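Local atomic coordinates of prenyltransference for protein (Lavandula lanata, PDB entry 5HC7), a protein that probably joins dimethylallyl diphosphate units as a plant member of the cis-prenyltransferase (undecaprenyl diphosphate synthase) family, binding magnesium and a thiolo substrate analogue. Residues V16-D21 and K58-W63; K46-R51 and P221-A226. One frame throughout, in Å; residues are numbered along the deposited sequence.

Contact 1. Residues V16-D21 and K58-W63; sequences VAIIID and KLLTIW. With MG (magnesium ion), chain B; DST (dimethylallyl S-thiolodiphosphate), chain C; DST (dimethylallyl S-thiolodiphosphate), chain D.
V16 and I18 pair in parallel with L60 and I62 in the middle of the sheet of a cis-prenyltransferase fold. Four backbone bonds join the strands, from V16 N to L59 O (2.8 Å) through to W63 N to I18 O (3.1 Å). CA-H groups add to this: A17 CA lies 3.3 Å from T61 O.

Branched aliphatic residues suit so buried a sheet. On one face L60 CD1 slants across V16 CB at 4.1 Å. Past the strand end I20 meets I62 through their CG2 methyls, crossing at about a right angle; its chi1 of 66° sets CG1 between backbone N and carbonyl carbon and brings it tightly onto W63 O (3.3 Å). On the other face small A17 packs against T61, while I19 runs alongside W63, its CG2 at the indole edge, 3.8 Å from CE3.

The ligand contacts lie at the C-terminal ends. One indole face of W63 carries the prenyl chain of a dimethylallyl S-thiolodiphosphate, whose C11 sits 3.2 Å above the ring plane. D21 OD1 binds magnesium at 2.3 Å, and OD2 takes a water shared with that diphosphate and a salt bridge from R193.

Strand 190-194 flanks 15-19 and strand 135-140 flanks 59-65, while helix 34-54 covers the face bearing I18, L60 and I62.

Contact 2. Residues K46-R51 and P221-A226; sequences KHIISR and PDFGEA
E225 and R51 form a salt bridge where the first turn of helix 225-237 meets helix 34-54, one of the helices packed on the parallel sheet of this cis-prenyltransferase fold. G224 is the N-cap of the later helix. D227 OD2 accepts from its backbone N, which is the N3 half of a capping box; having no side chain, glycine cannot supply the reciprocal half.

The side chain of E225 carries most of the contact. Its CB faces the bent chain of R51 and lies 4.1 Å from CG of that arginine. With CG anti to the carbonyl carbon (chi1 -64°), the glutamate heads toward the earlier helix, where its CG comes 3.5 Å from H47 O. Beyond CG the chain is extended, and CD still faces that carbonyl, 3.7 Å from H47 O. The carboxylate then divides its oxygens: OE1 rests 3.6 Å from H47 CB, while OE2 receives R51 NE at 2.7 Å, in the guanidinium plane and through its anti lone pair. R51 NH2 adds only a weak bond to the same oxygen. The guanidinium and carboxylate planes stand 57° apart, so this is not the flat, two-pronged pairing of arginine with both oxygens. Glutamate has the length to span the gap, and its negative charge near a helix N-terminus would probably also suit the helix dipole.

Below this polar layer the contact is apolar. Branched I48 suits its place because its CG1-CD1 arm reaches the peptide between the cap and the first residue of the helix, with CD1 3.5 Å from G224 C, while its CG2 branch stays toward the sheet. The same CD1 methyl reaches the ring edge of F223, 4.2 Å from CD1 of that phenylalanine.

Helix 34-54 connects the two contacts: it leads directly into strand 59-65, its buried side lying on contact 1 and its more exposed side meeting 221-226. I48 belongs to both interfaces, since its CG2 lies 3.9 Å from I18 CD1 while its CD1 serves contact 2. Next to it I49 CG1 packs 3.6 Å from L60 CD2. The contact centres are 11 Å apart. Only contact 1 reaches the ligands directly, through W63 and D21; in contact 2 the side chain of F223 stays about 11 Å from a bound dimethylallyl S-thiolodiphosphate and about 14 Å from magnesium, so the meeting side chains are packing beside the site, although P221 touches H23, which binds a ligand.

Contact 1. Residues V16-D21 and K58-W63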
loop_
_atom_site.group_PDB
_atom_site.type_symbol
_atom_site.label_atom_id
_atom_site.label_comp_id
_atom_site.label_asym_id
_atom_site.label_seq_id
_atom_site.Cartn_x
_atom_site.Cartn_y
_atom_site.Cartn_z
ATOM N N VAL A 16 -6.903 -13.894 -0.214
ATOM C CA VAL A 16 -6.948 -13.195 -1.522
ATOM C C VAL A 16 -7.958 -12.052 -1.384
ATOM O O VAL A 16 -9.042 -12.278 -0.857
ATOM C CB VAL A 16 -7.319 -14.164 -2.680
ATOM C CG1 VAL A 16 -7.476 -13.439 -4.012
ATOM C CG2 VAL A 16 -6.302 -15.285 -2.790
ATOM N N ALA A 17 -7.566 -10.837 -1.849
ATOM C CA ALA A 17 -8.439 -9.677 -1.854
ATOM C C ALA A 17 -8.610 -9.119 -3.260
ATOM O O ALA A 17 -7.680 -9.132 -4.047
ATOM C CB ALA A 17 -7.908 -8.618 -0.905
ATOM N N ILE A 18 -9.814 -8.624 -3.551
ATOM C CA ILE A 18 -10.145 -8.164 -4.875
ATOM C C ILE A 18 -10.710 -6.768 -4.861
ATOM O O ILE A 18 -11.671 -6.499 -4.145
ATOM C CB ILE A 18 -11.179 -9.060 -5.563
ATOM C CG1 ILE A 18 -10.685 -10.488 -5.641
ATOM C CG2 ILE A 18 -11.464 -8.570 -6.973
ATOM C CD1 ILE A 18 -11.699 -11.427 -6.255
ATOM N N ILE A 19 -10.078 -5.875 -5.619
ATOM C CA ILE A 19 -10.649 -4.593 -5.941
ATOM C C ILE A 19 -11.426 -4.714 -7.238
ATOM O O ILE A 19 -10.872 -4.960 -8.290
ATOM C CB ILE A 19 -9.546 -3.495 -6.090
ATOM C CG1 ILE A 19 -8.716 -3.405 -4.802
ATOM C CG2 ILE A 19 -10.152 -2.166 -6.436
ATOM C CD1 ILE A 19 -7.513 -2.467 -4.824
ATOM N N ILE A 20 -12.734 -4.482 -7.164
ATOM C CA ILE A 20 -13.591 -4.537 -8.331
ATOM C C ILE A 20 -13.591 -3.116 -8.938
ATOM O O ILE A 20 -13.367 -2.124 -8.229
ATOM C CB ILE A 20 -14.972 -5.119 -7.928
ATOM C CG1 ILE A 20 -15.701 -4.174 -6.989
ATOM C CG2 ILE A 20 -14.775 -6.503 -7.256
ATOM C CD1 ILE A 20 -17.065 -4.608 -6.515
ATOM N N ASP A 21 -13.716 -3.026 -10.243
ATOM C CA ASP A 21 -13.616 -1.766 -10.935
ATOM C C ASP A 21 -13.985 -2.023 -12.402
ATOM O O ASP A 21 -14.022 -3.157 -12.820
ATOM C CB ASP A 21 -12.169 -1.218 -10.816
ATOM C CG ASP A 21 -12.034 0.299 -11.139
ATOM O OD1 ASP A 21 -13.053 0.979 -11.077
ATOM O OD2 ASP A 21 -10.930 0.849 -11.451
ATOM N N LYS A 58 -8.277 -19.673 2.205
ATOM C CA LYS A 58 -8.931 -19.544 3.507
ATOM C C LYS A 58 -9.742 -18.299 3.739
ATOM O O LYS A 58 -10.692 -18.277 4.568
ATOM C CB LYS A 58 -7.878 -19.631 4.563
ATOM C CG LYS A 58 -7.264 -21.004 4.510
ATOM C CD LYS A 58 -6.109 -21.155 5.421
ATOM C CE LYS A 58 -5.610 -22.614 5.376
ATOM N NZ LYS A 58 -4.212 -22.674 5.909
ATOM N N LEU A 59 -9.354 -17.228 3.047
ATOM C CA LEU A 59 -10.089 -15.962 3.124
ATOM C C LEU A 59 -10.082 -15.256 1.792
ATOM O O LEU A 59 -9.015 -15.098 1.178
ATOM C CB LEU A 59 -9.474 -15.068 4.189
ATOM C CG LEU A 59 -9.942 -13.598 4.287
ATOM C CD1 LEU A 59 -11.402 -13.473 4.622
ATOM C CD2 LEU A 59 -9.123 -12.831 5.333
ATOM N N LEU A 60 -11.283 -14.948 1.315
ATOM C CA LEU A 60 -11.511 -14.015 0.209
ATOM C C LEU A 60 -12.218 -12.762 0.696
ATOM O O LEU A 60 -13.322 -12.835 1.327
ATOM C CB LEU A 60 -12.427 -14.613 -0.829
ATOM C CG LEU A 60 -12.617 -13.869 -2.155
ATOM C CD1 LEU A 60 -11.374 -14.085 -3.006
ATOM C CD2 LEU A 60 -13.830 -14.448 -2.860
ATOM N N THR A 61 -11.606 -11.633 0.335
ATOM C CA THR A 61 -12.176 -10.315 0.592
ATOM C C THR A 61 -12.538 -9.668 -0.742
ATOM O O THR A 61 -11.696 -9.639 -1.647
ATOM C CB THR A 61 -11.200 -9.401 1.317
ATOM O OG1 THR A 61 -10.819 -9.991 2.562
ATOM C CG2 THR A 61 -11.867 -7.995 1.591
ATOM N N ILE A 62 -13.798 -9.235 -0.877
ATOM C CA ILE A 62 -14.218 -8.421 -1.990
ATOM C C ILE A 62 -14.527 -7.027 -1.473
ATOM O O ILE A 62 -15.303 -6.828 -0.511
ATOM C CB ILE A 62 -15.440 -8.986 -2.682
ATOM C CG1 ILE A 62 -15.098 -10.366 -3.297
ATOM C CG2 ILE A 62 -15.944 -8.025 -3.757
ATOM C CD1 ILE A 62 -16.327 -11.090 -3.882
ATOM N N TRP A 63 -13.897 -6.045 -2.102
ATOM C CA TRP A 63 -14.090 -4.642 -1.722
ATOM C C TRP A 63 -15.183 -4.110 -2.587
ATOM O O TRP A 63 -14.984 -3.970 -3.788
ATOM C CB TRP A 63 -12.846 -3.797 -1.945
ATOM C CG TRP A 63 -12.840 -2.414 -1.374
ATOM C CD1 TRP A 63 -13.443 -1.949 -0.187
ATOM C CD2 TRP A 63 -12.097 -1.339 -1.876
ATOM N NE1 TRP A 63 -13.094 -0.657 0.039
ATOM C CE2 TRP A 63 -12.255 -0.249 -0.967
ATOM C CE3 TRP A 63 -11.261 -1.189 -2.969
ATOM C CZ2 TRP A 63 -11.626 0.969 -1.162
ATOM C CZ3 TRP A 63 -10.703 0.038 -3.189
ATOM C CH2 TRP A 63 -10.866 1.094 -2.272
HETATM MG MG MG B . -13.813 3.199 -11.125
HETATM O O4 DST C . -10.190 4.230 -9.616
HETATM P P1 DST C . -10.397 5.181 -8.379
HETATM O O6 DST C . -11.170 6.405 -8.629
HETATM O O5 DST C . -8.917 5.601 -7.634
HETATM O O2 DST C . -11.368 4.362 -7.385
HETATM P P3 DST C . -12.729 3.462 -7.728
HETATM O O8 DST C . -13.897 4.021 -6.663
HETATM O O7 DST C . -13.225 3.393 -9.152
HETATM S S9 DST C . -12.198 1.622 -6.850
HETATM C C10 DST C . -13.358 2.121 -5.488
HETATM C C11 DST C . -13.386 1.010 -4.554
HETATM C C12 DST C . -14.492 0.027 -4.924
HETATM C C13 DST C . -13.886 -1.383 -5.204
HETATM C C14 DST C . -15.434 -0.086 -3.740
HETATM O O4 DST D . -14.147 2.263 -12.863
HETATM P P1 DST D . -15.549 2.597 -13.682
HETATM O O6 DST D . -15.441 1.813 -15.125
HETATM O O5 DST D . -15.597 4.127 -13.819
HETATM O O2 DST D . -16.893 1.924 -12.893
HETATM P P3 DST D . -17.008 1.491 -11.326
HETATM O O8 DST D . -16.499 0.096 -11.171
HETATM O O7 DST D . -18.471 1.852 -10.695
HETATM S S9 DST D . -16.235 2.351 -10.758
HETATM O O HOH W 1 -11.658 3.309 -11.539
#

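Contact 2. Residues K46-R51 and P221-A226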
loop_
_atom_site.group_PDB
_atom_site.type_symbol
_atom_site.label_atom_id
_atom_site.label_comp_id
_atom_site.label_asym_id
_atom_site.label_seq_id
_atom_site.Cartn_x
_atom_site.Cartn_y
_atom_site.Cartn_z
ATOM N N LYS A 46 -20.638 -14.739 -6.638
ATOM C CA LYS A 46 -20.902 -16.005 -6.000
ATOM C C LYS A 46 -19.990 -17.085 -6.634
ATOM O O LYS A 46 -19.532 -17.990 -5.926
ATOM C CB LYS A 46 -22.402 -16.390 -6.052
ATOM C CG LYS A 46 -22.905 -16.544 -7.473
ATOM C CD LYS A 46 -24.370 -16.992 -7.566
ATOM C CE LYS A 46 -24.844 -16.979 -9.034
ATOM N NZ LYS A 46 -24.834 -15.606 -9.621
ATOM N N HIS A 47 -19.705 -16.985 -7.937
ATOM C CA HIS A 47 -18.894 -18.014 -8.566
ATOM C C HIS A 47 -17.435 -17.855 -8.183
ATOM O O HIS A 47 -16.687 -18.830 -8.078
ATOM C CB HIS A 47 -18.963 -17.881 -10.058
ATOM C CG HIS A 47 -20.338 -17.944 -10.608
ATOM N ND1 HIS A 47 -21.170 -19.020 -10.386
ATOM C CD2 HIS A 47 -21.026 -17.077 -11.392
ATOM C CE1 HIS A 47 -22.314 -18.811 -11.015
ATOM N NE2 HIS A 47 -22.249 -17.639 -11.627
ATOM N N ILE A 48 -17.030 -16.595 -8.042
ATOM C CA ILE A 48 -15.677 -16.288 -7.577
ATOM C C ILE A 48 -15.510 -16.863 -6.208
ATOM O O ILE A 48 -14.523 -17.462 -5.931
ATOM C CB ILE A 48 -15.370 -14.770 -7.485
ATOM C CG1 ILE A 48 -15.541 -14.001 -8.815
ATOM C CG2 ILE A 48 -13.972 -14.540 -6.927
ATOM C CD1 ILE A 48 -15.393 -14.846 -10.025
ATOM N N ILE A 49 -16.472 -16.629 -5.319
ATOM C CA ILE A 49 -16.366 -17.117 -3.973
ATOM C C ILE A 49 -16.283 -18.676 -3.938
ATOM O O ILE A 49 -15.461 -19.295 -3.203
ATOM C CB ILE A 49 -17.554 -16.594 -3.160
ATOM C CG1 ILE A 49 -17.380 -15.100 -2.900
ATOM C CG2 ILE A 49 -17.611 -17.258 -1.791
ATOM C CD1 ILE A 49 -18.662 -14.381 -2.520
ATOM N N SER A 50 -17.128 -19.310 -4.743
ATOM C CA SER A 50 -17.187 -20.777 -4.754
ATOM C C SER A 50 -15.903 -21.324 -5.254
ATOM O O SER A 50 -15.391 -22.341 -4.753
ATOM C CB SER A 50 -18.197 -21.249 -5.797
ATOM O OG SER A 50 -19.434 -20.990 -5.336
ATOM N N ARG A 51 -15.399 -20.672 -6.296
ATOM C CA ARG A 51 -14.151 -21.126 -6.855
ATOM C C ARG A 51 -13.015 -20.981 -5.838
ATOM O O ARG A 51 -12.173 -21.882 -5.695
ATOM C CB ARG A 51 -13.894 -20.407 -8.159
ATOM C CG ARG A 51 -12.523 -20.682 -8.791
ATOM C CD ARG A 51 -12.287 -22.188 -9.105
ATOM N NE ARG A 51 -13.125 -22.533 -10.265
ATOM C CZ ARG A 51 -12.919 -23.544 -11.077
ATOM N NH1 ARG A 51 -11.882 -24.265 -10.904
ATOM N NH2 ARG A 51 -13.700 -23.761 -12.142
ATOM N N PRO A 221 -17.282 -6.605 -14.721
ATOM C CA PRO A 221 -18.399 -7.423 -15.206
ATOM C C PRO A 221 -17.981 -8.639 -16.056
ATOM O O PRO A 221 -18.716 -9.613 -16.081
ATOM C CB PRO A 221 -19.220 -6.438 -16.049
ATOM C CG PRO A 221 -18.958 -5.124 -15.437
ATOM C CD PRO A 221 -17.460 -5.198 -15.079
ATOM N N ASP A 222 -16.830 -8.602 -16.720
ATOM C CA ASP A 222 -16.321 -9.746 -17.463
ATOM C C ASP A 222 -15.460 -10.688 -16.642
ATOM O O ASP A 222 -14.896 -11.643 -17.196
ATOM C CB ASP A 222 -15.483 -9.260 -18.646
ATOM C CG ASP A 222 -16.306 -8.472 -19.635
ATOM O OD1 ASP A 222 -17.452 -8.895 -19.864
ATOM O OD2 ASP A 222 -15.846 -7.421 -20.163
ATOM N N PHE A 223 -15.313 -10.423 -15.345
ATOM C CA PHE A 223 -14.326 -11.134 -14.507
ATOM C C PHE A 223 -14.981 -12.394 -13.925
ATOM O O PHE A 223 -15.886 -12.315 -13.088
ATOM C CB PHE A 223 -13.824 -10.241 -13.358
ATOM C CG PHE A 223 -12.724 -10.833 -12.550
ATOM C CD1 PHE A 223 -12.967 -11.854 -11.662
ATOM C CD2 PHE A 223 -11.409 -10.336 -12.659
ATOM C CE1 PHE A 223 -11.937 -12.378 -10.882
ATOM C CE2 PHE A 223 -10.395 -10.880 -11.928
ATOM C CZ PHE A 223 -10.657 -11.901 -11.025
ATOM N N GLY A 224 -14.449 -13.562 -14.296
ATOM C CA GLY A 224 -14.972 -14.857 -13.831
ATOM C C GLY A 224 -13.988 -15.705 -13.095
ATOM O O GLY A 224 -12.866 -15.288 -12.770
ATOM N N GLU A 225 -14.389 -16.951 -12.924
ATOM C CA GLU A 225 -13.561 -17.967 -12.276
ATOM C C GLU A 225 -12.186 -18.161 -12.916
ATOM O O GLU A 225 -11.213 -18.335 -12.205
ATOM C CB GLU A 225 -14.317 -19.294 -12.250
ATOM C CG GLU A 225 -15.565 -19.214 -11.416
ATOM C CD GLU A 225 -16.227 -20.580 -11.283
ATOM O OE1 GLU A 225 -17.402 -20.649 -11.675
ATOM O OE2 GLU A 225 -15.567 -21.552 -10.789
ATOM N N ALA A 226 -12.129 -18.103 -14.253
ATOM C CA ALA A 226 -10.897 -18.253 -15.004
ATOM C C ALA A 226 -9.916 -17.116 -14.657
ATOM O O ALA A 226 -8.710 -17.343 -14.608
ATOM C CB ALA A 226 -11.194 -18.230 -16.516
#